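Local coordinates for protein dihydrodipicolinate synthase (Rhodopseudomonas palustris, PDB 3DZ1) that is a TIM-barrel protein that probably catalyses the 4-hydroxy-tetrahydrodipicolinate synthase reaction of lysine biosynthesis, at residues F207-G212 with D228-S233. Residues are numbered along the deposited sequence; the frame is centred on the assembly and turned at random.
Sequences FEMERG and DVVKLS
Segments 207-212 and 228-233, on helices 205-211 and 223-234, come nearest at M209 and S233, whose CA atoms lie 6.2 Å apart. Past M209 the first helix stops at G212, whose positive phi (123°) and amide bonds back to M209 O and, weakly, E208 O form a Schellman motif; a side chain there would strike the preceding carbonyl, hence the glycine. The small S233 lets the backbones come this near: its CB lies 3.5 Å from M209 CB, tighter than usual van der Waals contact. The hydroxyl does not reach across for a bond. Lying beside its own backbone N (chi1 -60°), OG donates to V229 O at 2.6 Å, tilted 33° from the carbonyl plane, while S233 N reaches that oxygen from the opposite face. The polar group is thereby satisfied within its own helix. Replacing S233 with alanine removes the hydroxyl, which would probably leave V229 O with one donor fewer and the packing beside M209 CB and CG less filled. Selenomethionine M209, bent at chi2 and chi3, turns its flexible end across the second helix, where CE meets V230 CG1 at 3.9 Å, the two side chains crossing at about a right angle. Beta-branched V230 offers a stiff apolar surface there. S233 also packs on A241 of helix 238-255. The contact joins two successive outer helices flanking strand 215-218, the eighth of the TIM barrel.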
ATOM      1  N   PHE A 207     -11.741   3.966  27.407  1.00  6.62           N
ATOM      2  CA  PHE A 207     -11.953   5.373  27.104  1.00  7.05           C
ATOM      3  C   PHE A 207     -13.019   5.595  26.038  1.00  7.83           C
ATOM      4  O   PHE A 207     -13.655   6.644  26.003  1.00  8.24           O
ATOM      5  CB  PHE A 207     -10.627   6.024  26.700  1.00  9.23           C
ATOM      6  CG  PHE A 207      -9.684   6.230  27.856  1.00 11.24           C
ATOM      7  CD1 PHE A 207     -10.013   7.107  28.888  1.00 10.66           C
ATOM      8  CD2 PHE A 207      -8.483   5.531  27.932  1.00 11.15           C
ATOM      9  CE1 PHE A 207      -9.162   7.282  29.978  1.00 10.56           C
ATOM     10  CE2 PHE A 207      -7.625   5.700  29.018  1.00 10.75           C
ATOM     11  CZ  PHE A 207      -7.966   6.578  30.043  1.00  9.44           C
ATOM     12  N   GLU A 208     -13.227   4.606  25.175  1.00  4.97           N
ATOM     13  CA  GLU A 208     -14.239   4.739  24.140  1.00  8.53           C
ATOM     14  C   GLU A 208     -15.617   4.894  24.778  1.00  8.58           C
ATOM     15  O   GLU A 208     -16.456   5.643  24.283  1.00 10.70           O
ATOM     16  CB  GLU A 208     -14.204   3.528  23.205  1.00  8.14           C
ATOM     17  CG  GLU A 208     -13.058   3.587  22.207  1.00  7.14           C
ATOM     18  CD  GLU A 208     -12.762   2.249  21.571  1.00  8.39           C
ATOM     19  OE1 GLU A 208     -12.094   2.235  20.514  1.00  7.82           O
ATOM     20  OE2 GLU A 208     -13.188   1.217  22.130  1.00  8.30           O
HETATM   21  N   MSE A 209     -15.842   4.196  25.885  1.00  8.90           N
HETATM   22  CA  MSE A 209     -17.120   4.301  26.576  1.00 10.31           C
HETATM   23  C   MSE A 209     -17.259   5.711  27.145  1.00  9.22           C
HETATM   24  O   MSE A 209     -18.339   6.305  27.095  1.00 10.89           O
HETATM   25  CB  MSE A 209     -17.222   3.271  27.705  1.00 10.39           C
HETATM   26  CG  MSE A 209     -17.333   1.822  27.235  1.00 11.42           C
HETATM   27 SE   MSE A 209     -18.700   1.507  25.876  1.00 19.82          SE
HETATM   28  CE  MSE A 209     -20.262   2.109  26.866  1.00 11.18           C
ATOM     29  N   GLU A 210     -16.164   6.251  27.675  1.00  8.13           N
ATOM     30  CA  GLU A 210     -16.192   7.597  28.240  1.00  9.48           C
ATOM     31  C   GLU A 210     -16.479   8.648  27.165  1.00  9.82           C
ATOM     32  O   GLU A 210     -17.142   9.659  27.427  1.00 10.50           O
ATOM     33  CB  GLU A 210     -14.863   7.904  28.943  1.00  9.25           C
ATOM     34  CG  GLU A 210     -14.538   6.931  30.074  1.00 11.29           C
ATOM     35  CD  GLU A 210     -13.314   7.330  30.879  1.00  9.50           C
ATOM     36  OE1 GLU A 210     -12.645   8.318  30.509  1.00  9.57           O
ATOM     37  OE2 GLU A 210     -13.020   6.646  31.883  1.00 10.87           O
ATOM     38  N   ARG A 211     -15.983   8.413  25.955  1.00  9.12           N
ATOM     39  CA  ARG A 211     -16.203   9.348  24.857  1.00  9.51           C
ATOM     40  C   ARG A 211     -17.655   9.361  24.392  1.00  8.57           C
ATOM     41  O   ARG A 211     -18.098  10.314  23.748  1.00 10.18           O
ATOM     42  CB  ARG A 211     -15.308   9.007  23.668  1.00 10.51           C
ATOM     43  CG  ARG A 211     -13.826   9.191  23.937  1.00 10.15           C
ATOM     44  CD  ARG A 211     -13.517  10.619  24.333  1.00 10.50           C
ATOM     45  NE  ARG A 211     -12.080  10.832  24.481  1.00  9.89           N
ATOM     46  CZ  ARG A 211     -11.381  11.707  23.767  1.00  9.58           C
ATOM     47  NH1 ARG A 211     -11.986  12.453  22.852  1.00  7.66           N
ATOM     48  NH2 ARG A 211     -10.078  11.835  23.970  1.00  8.67           N
ATOM     49  N   GLY A 212     -18.392   8.299  24.694  1.00  9.47           N
ATOM     50  CA  GLY A 212     -19.783   8.262  24.290  1.00  9.21           C
ATOM     51  C   GLY A 212     -20.212   7.085  23.436  1.00  9.01           C
ATOM     52  O   GLY A 212     -21.315   7.094  22.885  1.00  9.96           O
ATOM     53  N   ASP A 228     -19.433  -6.483  31.617  1.00  9.77           N
ATOM     54  CA  ASP A 228     -19.320  -5.753  32.877  1.00  9.88           C
ATOM     55  C   ASP A 228     -18.578  -4.435  32.692  1.00 10.98           C
ATOM     56  O   ASP A 228     -18.928  -3.433  33.314  1.00 10.86           O
ATOM     57  CB  ASP A 228     -18.609  -6.601  33.940  1.00 11.78           C
ATOM     58  CG  ASP A 228     -19.437  -7.797  34.387  1.00 16.44           C
ATOM     59  OD1 ASP A 228     -20.669  -7.644  34.522  1.00 18.12           O
ATOM     60  OD2 ASP A 228     -18.859  -8.882  34.613  1.00 16.80           O
ATOM     61  N   VAL A 229     -17.543  -4.430  31.854  1.00 10.17           N
ATOM     62  CA  VAL A 229     -16.805  -3.193  31.611  1.00  8.42           C
ATOM     63  C   VAL A 229     -17.766  -2.158  31.023  1.00  8.85           C
ATOM     64  O   VAL A 229     -17.758  -0.990  31.420  1.00  7.64           O
ATOM     65  CB  VAL A 229     -15.633  -3.401  30.621  1.00  9.60           C
ATOM     66  CG1 VAL A 229     -15.061  -2.050  30.205  1.00  8.47           C
ATOM     67  CG2 VAL A 229     -14.553  -4.250  31.265  1.00 10.91           C
ATOM     68  N   VAL A 230     -18.595  -2.591  30.080  1.00  7.29           N
ATOM     69  CA  VAL A 230     -19.567  -1.697  29.448  1.00  9.40           C
ATOM     70  C   VAL A 230     -20.590  -1.224  30.487  1.00  8.50           C
ATOM     71  O   VAL A 230     -20.943  -0.041  30.545  1.00  9.75           O
ATOM     72  CB  VAL A 230     -20.292  -2.412  28.275  1.00  8.43           C
ATOM     73  CG1 VAL A 230     -21.419  -1.542  27.731  1.00  8.62           C
ATOM     74  CG2 VAL A 230     -19.292  -2.720  27.161  1.00 10.34           C
ATOM     75  N   LYS A 231     -21.060  -2.149  31.315  1.00  9.94           N
ATOM     76  CA  LYS A 231     -22.028  -1.805  32.347  1.00 10.49           C
ATOM     77  C   LYS A 231     -21.457  -0.822  33.361  1.00 10.57           C
ATOM     78  O   LYS A 231     -22.098   0.178  33.697  1.00  9.95           O
ATOM     79  CB  LYS A 231     -22.501  -3.065  33.072  1.00 12.48           C
ATOM     80  CG  LYS A 231     -23.410  -3.950  32.240  1.00 14.04           C
ATOM     81  CD  LYS A 231     -23.877  -5.150  33.045  1.00 17.69           C
ATOM     82  CE  LYS A 231     -24.939  -5.945  32.304  1.00 19.74           C
ATOM     83  NZ  LYS A 231     -25.380  -7.114  33.111  1.00 23.81           N
ATOM     84  N   LEU A 232     -20.256  -1.106  33.855  1.00  8.63           N
ATOM     85  CA  LEU A 232     -19.620  -0.231  34.829  1.00  9.79           C
ATOM     86  C   LEU A 232     -19.377   1.147  34.241  1.00  9.73           C
ATOM     87  O   LEU A 232     -19.540   2.160  34.927  1.00  8.80           O
ATOM     88  CB  LEU A 232     -18.294  -0.832  35.305  1.00  9.99           C
ATOM     89  CG  LEU A 232     -18.403  -2.069  36.200  1.00 12.68           C
ATOM     90  CD1 LEU A 232     -17.030  -2.720  36.353  1.00 10.60           C
ATOM     91  CD2 LEU A 232     -18.979  -1.667  37.561  1.00 12.40           C
ATOM     92  N   SER A 233     -18.992   1.188  32.967  1.00  8.22           N
ATOM     93  CA  SER A 233     -18.727   2.454  32.302  1.00  8.97           C
ATOM     94  C   SER A 233     -19.999   3.294  32.208  1.00  9.29           C
ATOM     95  O   SER A 233     -19.980   4.494  32.494  1.00  9.31           O
ATOM     96  CB  SER A 233     -18.159   2.211  30.904  1.00  9.46           C
ATOM     97  OG  SER A 233     -16.949   1.473  30.968  1.00 11.87           O
TER